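Local coordinates for LamCAT (Aquimarina, PDB 6JHJ), which probably hydrolyses the beta-1,3-glucan laminarin as a family 16 glycoside hydrolase of a marine bacterium, here in an engineered variant, at residues A[100-105]-A[112-117]; A[70-75]-A[196-201]. All blocks are in the same frame, centred on the assembly; numbering follows the deposited sequence.

How the interactions relate
Interactions 1 and 2 lie side by side, their centres about 10 Å apart, in one run of neighbouring antiparallel strands: 63-71, 197-205, 95-103 and 116-118. Strands 197-205 and 95-103 form the seam between them. It is stitched by probable backbone hydrogen bonds, from Leu-200 N to Trp-100 O (2.8 Å) and from Phe-198 N to Leu-102 O (3.0 Å). Along the chain, interaction 1 is a local hairpin-like closure nested inside the long loop that interaction 2 closes across 120 intervening residues. Interaction 2 thus joins strands far apart in sequence, while interaction 1 joins strands close along the chain, within the jelly-roll sandwich of family 16, whose concave sheet generally carries the substrate cleft.

Interaction 1. Residues A[100-105]-A[112-117]; sequences WMLGDN and PACGAI
Leu-102 meets the turn and strand of 112-117 through one methyl. Its CD2 lies 3.5 Å from Gly-115 O and also touches Ala-116 CB and Cys-114 SG. CG stands beside the backbone N (chi1 -77°), and from there CD2 reaches across the pair although CB projects from the face of the sheet that also carries Ala-116 CB. Trp-100 touches Ala-116 more lightly: the methyl sits at the edge of the indole, near its plane, with CE3 to CB at 4.3 Å, while NE1 is hydrogen-bonded to Asn-202 OD1. On the other face, Met-101 and Ile-117 approach through their CB atoms, after which the methionine chain leads away.

The backbones run antiparallel, end-to-end directions 162° apart. Met-101 and Ile-117 form the hydrogen-bonded pair, with Met-101 N to Ile-117 O at 2.8 Å and Ile-117 N to Met-101 O at 2.9 Å; Leu-102 and Ala-116 form the non-hydrogen-bonded pair. The last rung, Gly-103 N to Gly-115 O at 3.2 Å, falls at the residue that closes the type I turn starting at Pro-112. Gly-103 CA makes a CA-H...O contact with Cys-114 O at 3.5 Å. Beyond it Asn-105, with CG between backbone N and carbonyl carbon (chi1 65°), turns OD1 onto Cys-114 CB.

Strand 116-118 belongs to the region where family 16 enzymes carry their catalytic carboxylates, and Ala-116 is probably the engineered residue of this variant. Register therefore rests on the three main-chain bonds, while Leu-102 CD2, more lightly the Trp-100 edge, and His-134 of strand 128-136 meet Ala-116.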
loop_
_atom_site.group_PDB
_atom_site.type_symbol
_atom_site.label_atom_id
_atom_site.label_comp_id
_atom_site.label_asym_id
_atom_site.label_seq_id
_atom_site.Cartn_x
_atom_site.Cartn_y
_atom_site.Cartn_z
ATOM N N TRP A 100 2.021 -0.526 -0.208
ATOM C CA TRP A 100 2.628 0.274 -1.232
ATOM C C TRP A 100 3.778 1.063 -0.727
ATOM O O TRP A 100 4.165 0.969 0.474
ATOM C CB TRP A 100 1.573 1.191 -1.830
ATOM C CG TRP A 100 0.796 2.119 -0.956
ATOM C CD1 TRP A 100 -0.019 1.804 0.078
ATOM C CD2 TRP A 100 0.646 3.546 -1.141
ATOM N NE1 TRP A 100 -0.665 2.923 0.529
ATOM C CE2 TRP A 100 -0.242 4.010 -0.170
ATOM C CE3 TRP A 100 1.212 4.463 -2.010
ATOM C CZ2 TRP A 100 -0.637 5.351 -0.103
ATOM C CZ3 TRP A 100 0.837 5.787 -1.936
ATOM C CH2 TRP A 100 -0.062 6.222 -0.979
ATOM N N MET A 101 4.393 1.809 -1.640
ATOM C CA MET A 101 5.599 2.610 -1.338
ATOM C C MET A 101 5.505 3.982 -1.995
ATOM O O MET A 101 4.951 4.085 -3.098
ATOM C CB MET A 101 6.852 1.899 -1.817
ATOM C CG MET A 101 6.915 0.457 -1.413
ATOM S SD MET A 101 8.541 -0.288 -1.845
ATOM C CE MET A 101 9.604 0.345 -0.522
ATOM N N LEU A 102 6.118 4.972 -1.375
ATOM C CA LEU A 102 6.292 6.322 -1.910
ATOM C C LEU A 102 7.749 6.759 -1.863
ATOM O O LEU A 102 8.476 6.417 -0.947
ATOM C CB LEU A 102 5.464 7.337 -1.126
ATOM C CG LEU A 102 3.974 7.387 -1.389
ATOM C CD1 LEU A 102 3.201 8.121 -0.300
ATOM C CD2 LEU A 102 3.694 7.991 -2.746
ATOM N N GLY A 103 8.141 7.612 -2.776
ATOM C CA GLY A 103 9.508 8.157 -2.774
ATOM C C GLY A 103 9.689 9.063 -1.546
ATOM O O GLY A 103 8.814 9.887 -1.229
ATOM N N ASP A 104 10.786 8.893 -0.844
ATOM C CA ASP A 104 11.209 9.783 0.248
ATOM C C ASP A 104 11.175 11.251 -0.183
ATOM O O ASP A 104 10.911 12.104 0.659
ATOM C CB ASP A 104 12.655 9.527 0.604
ATOM C CG ASP A 104 12.833 8.437 1.614
ATOM O OD1 ASP A 104 11.856 7.927 2.187
ATOM O OD2 ASP A 104 14.005 8.125 1.885
ATOM N N ASN A 105 11.384 11.554 -1.461
ATOM C CA ASN A 105 11.459 12.948 -1.882
ATOM C C ASN A 105 10.094 13.562 -2.027
ATOM O O ASN A 105 9.966 14.705 -2.431
ATOM C CB ASN A 105 12.313 13.093 -3.138
ATOM C CG ASN A 105 11.706 12.401 -4.358
ATOM O OD1 ASN A 105 10.586 11.813 -4.318
ATOM N ND2 ASN A 105 12.434 12.431 -5.430
ATOM N N PRO A 112 2.405 13.320 -7.874
ATOM C CA PRO A 112 3.043 12.026 -8.108
ATOM C C PRO A 112 4.496 12.049 -8.543
ATOM O O PRO A 112 5.047 10.975 -8.806
ATOM C CB PRO A 112 2.191 11.428 -9.213
ATOM C CG PRO A 112 1.237 12.512 -9.620
ATOM C CD PRO A 112 1.802 13.789 -9.130
ATOM N N ALA A 113 5.131 13.198 -8.557
ATOM C CA ALA A 113 6.538 13.214 -8.987
ATOM C C ALA A 113 7.431 12.272 -8.184
ATOM O O ALA A 113 8.425 11.773 -8.719
ATOM C CB ALA A 113 7.085 14.630 -8.956
ATOM N N CYS A 114 7.124 12.081 -6.901
ATOM C CA CYS A 114 7.927 11.207 -6.023
ATOM C C CYS A 114 7.931 9.766 -6.440
ATOM O O CYS A 114 8.858 9.015 -6.073
ATOM C CB CYS A 114 7.514 11.330 -4.589
ATOM S SG CYS A 114 5.771 10.875 -4.338
ATOM N N GLY A 115 6.934 9.376 -7.210
ATOM C CA GLY A 115 6.710 7.989 -7.560
ATOM C C GLY A 115 5.951 7.236 -6.468
ATOM O O GLY A 115 6.140 7.501 -5.259
ATOM N N ALA A 116 5.158 6.250 -6.876
ATOM C CA ALA A 116 4.591 5.301 -5.974
ATOM C C ALA A 116 4.687 3.923 -6.585
ATOM O O ALA A 116 4.425 3.773 -7.806
ATOM C CB ALA A 116 3.121 5.643 -5.689
ATOM N N ILE A 117 4.951 2.916 -5.766
ATOM C CA ILE A 117 4.915 1.534 -6.208
ATOM C C ILE A 117 3.822 0.869 -5.379
ATOM O O ILE A 117 4.016 0.685 -4.150
ATOM C CB ILE A 117 6.253 0.769 -5.942
ATOM C CG1 ILE A 117 7.443 1.546 -6.433
ATOM C CG2 ILE A 117 6.140 -0.645 -6.616
ATOM C CD1 ILE A 117 8.762 0.927 -6.070
#

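Interaction 2. Residues A[70-75]-A[196-201]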
loop_
_atom_site.group_PDB
_atom_site.type_symbol
_atom_site.label_atom_id
_atom_site.label_comp_id
_atom_site.label_asym_id
_atom_site.label_seq_id
_atom_site.Cartn_x
_atom_site.Cartn_y
_atom_site.Cartn_z
ATOM N N MET A 70 -0.438 3.710 7.889
ATOM C CA MET A 70 0.814 3.751 8.639
ATOM C C MET A 70 1.959 3.701 7.640
ATOM O O MET A 70 1.761 3.130 6.532
ATOM C CB MET A 70 0.888 2.577 9.634
ATOM C CG MET A 70 0.625 1.219 9.054
ATOM S SD MET A 70 0.042 0.032 10.286
ATOM C CE MET A 70 1.595 -0.467 10.971
ATOM N N LYS A 71 3.115 4.249 7.995
ATOM C CA LYS A 71 4.209 4.424 7.030
ATOM C C LYS A 71 5.545 4.383 7.723
ATOM O O LYS A 71 5.626 4.676 8.886
ATOM C CB LYS A 71 4.082 5.739 6.268
ATOM C CG LYS A 71 4.213 6.962 7.192
ATOM C CD LYS A 71 3.859 8.254 6.514
ATOM C CE LYS A 71 3.991 9.447 7.479
ATOM N NZ LYS A 71 3.660 10.713 6.752
ATOM N N THR A 72 6.611 4.019 7.007
ATOM C CA THR A 72 7.965 4.038 7.602
ATOM C C THR A 72 8.706 5.350 7.220
ATOM O O THR A 72 9.867 5.471 7.547
ATOM C CB THR A 72 8.780 2.825 7.133
ATOM O OG1 THR A 72 9.002 2.944 5.727
ATOM C CG2 THR A 72 8.047 1.510 7.407
ATOM N N GLN A 73 8.027 6.296 6.592
ATOM C CA GLN A 73 8.567 7.599 6.225
ATOM C C GLN A 73 9.281 8.257 7.406
ATOM O O GLN A 73 8.721 8.290 8.454
ATOM C CB GLN A 73 7.458 8.541 5.736
ATOM C CG GLN A 73 7.982 9.833 5.142
ATOM C CD GLN A 73 6.905 10.728 4.600
ATOM O OE1 GLN A 73 5.737 10.564 4.929
ATOM N NE2 GLN A 73 7.302 11.749 3.820
ATOM N N GLY A 74 10.538 8.691 7.210
ATOM C CA GLY A 74 11.301 9.303 8.232
ATOM C C GLY A 74 12.041 8.348 9.161
ATOM O O GLY A 74 12.811 8.784 10.002
ATOM N N ARG A 75 11.846 7.056 8.996
ATOM C CA ARG A 75 12.516 6.053 9.798
ATOM C C ARG A 75 13.248 5.055 8.942
ATOM O O ARG A 75 14.385 4.733 9.234
ATOM C CB ARG A 75 11.501 5.273 10.640
ATOM C CG ARG A 75 10.508 6.134 11.421
ATOM C CD ARG A 75 11.076 6.560 12.741
ATOM N NE ARG A 75 11.599 5.376 13.443
ATOM C CZ ARG A 75 12.890 5.070 13.612
ATOM N NH1 ARG A 75 13.871 5.876 13.210
ATOM N NH2 ARG A 75 13.206 3.938 14.204
ATOM N N ASN A 196 15.297 6.390 -2.850
ATOM C CA ASN A 196 14.772 5.622 -1.737
ATOM C C ASN A 196 13.251 5.805 -1.623
ATOM O O ASN A 196 12.736 6.880 -1.858
ATOM C CB ASN A 196 15.390 6.063 -0.385
ATOM C CG ASN A 196 16.894 6.106 -0.421
ATOM O OD1 ASN A 196 17.514 5.292 -0.984
ATOM N ND2 ASN A 196 17.456 7.232 0.014
ATOM N N PHE A 197 12.560 4.738 -1.274
ATOM C CA PHE A 197 11.129 4.742 -1.034
ATOM C C PHE A 197 10.867 4.139 0.341
ATOM O O PHE A 197 11.602 3.220 0.782
ATOM C CB PHE A 197 10.417 3.822 -2.051
ATOM C CG PHE A 197 10.217 4.443 -3.404
ATOM C CD1 PHE A 197 11.291 4.816 -4.169
ATOM C CD2 PHE A 197 8.982 4.574 -3.926
ATOM C CE1 PHE A 197 11.072 5.447 -5.418
ATOM C CE2 PHE A 197 8.734 5.134 -5.160
ATOM C CZ PHE A 197 9.793 5.554 -5.920
ATOM N N PHE A 198 9.801 4.603 0.974
ATOM C CA PHE A 198 9.288 4.084 2.230
ATOM C C PHE A 198 7.992 3.286 2.001
ATOM O O PHE A 198 7.408 3.420 0.925
ATOM C CB PHE A 198 9.085 5.176 3.248
ATOM C CG PHE A 198 8.097 6.203 2.890
ATOM C CD1 PHE A 198 6.742 6.067 3.212
ATOM C CD2 PHE A 198 8.489 7.370 2.279
ATOM C CE1 PHE A 198 5.861 7.079 2.886
ATOM C CE2 PHE A 198 7.602 8.358 1.969
ATOM C CZ PHE A 198 6.279 8.231 2.242
ATOM N N ILE A 199 7.602 2.509 3.018
ATOM C CA ILE A 199 6.448 1.604 2.897
ATOM C C ILE A 199 5.259 2.182 3.584
ATOM O O ILE A 199 5.389 2.874 4.631
ATOM C CB ILE A 199 6.807 0.247 3.545
ATOM C CG1 ILE A 199 7.791 -0.530 2.661
ATOM C CG2 ILE A 199 5.581 -0.598 3.795
ATOM C CD1 ILE A 199 8.427 -1.731 3.351
ATOM N N LEU A 200 4.064 1.915 3.054
ATOM C CA LEU A 200 2.799 2.266 3.666
ATOM C C LEU A 200 1.877 1.008 3.665
ATOM O O LEU A 200 1.944 0.163 2.742
ATOM C CB LEU A 200 2.064 3.338 2.865
ATOM C CG LEU A 200 2.859 4.654 2.695
ATOM C CD1 LEU A 200 3.524 4.636 1.333
ATOM C CD2 LEU A 200 1.890 5.817 2.754
ATOM N N LEU A 201 1.022 0.946 4.681
ATOM C CA LEU A 201 -0.110 0.015 4.751
ATOM C C LEU A 201 -1.307 0.843 5.080
ATOM O O LEU A 201 -1.233 1.652 5.973
ATOM C CB LEU A 201 0.103 -1.006 5.840
ATOM C CG LEU A 201 1.140 -2.087 5.574
ATOM C CD1 LEU A 201 1.424 -2.821 6.857
ATOM C CD2 LEU A 201 0.567 -3.084 4.552
#
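Gln-73 lies flat over the Phe-198 ring. Its CB sits 3.4 Å from the ring centroid and only 5° off the normal, a CH-pi contact, and CG continues over the same face. With CG anti to the backbone N (chi1 -171°) and the chain extended, the amide follows the ring: the two planes are 11° apart and stacked, with CD 3.5 Å from Phe-198 CZ. Lys-71 fixes the rotation of that amide, its NZ donating to Gln-73 OE1 at 2.8 Å; the same ammonium forms a salt bridge with Glu-23.

Next to the stack, the Thr-72 side chain in effect takes the place of a backbone acceptor: Thr-72 O accepts from Arg-75 N, and OG1 serves Ile-199 N where a backbone carbonyl would otherwise be expected. That bond measures 3.1 Å from OG1 to Ile-199 N along a nearly straight N-H path, while Thr-72 N returns a bond to Ile-199 O at 2.9 Å. The hydroxyl is also hydrogen-bonded to Lys-76 O, so two bonds hold it.

Regular pairing resumes toward Met-70, where strands 63-71 and 197-205 run antiparallel within the jelly-roll sandwich of family 16. Met-70 N to Leu-201 O measures 2.9 Å and Leu-201 N to Met-70 O 3.0 Å, the mark of a hydrogen-bonded pair. Lys-71 and Leu-200 form the non-hydrogen-bonded pair, with Lys-71 CB against Leu-200 CG at 3.9 Å. Met-70 and Leu-201 extend side by side on the opposite face, CG against CB. Farther out, Leu-51 of strand 50-60 touches both of them, and Val-228 of strand 221-232 packs on Leu-201 and Ile-199.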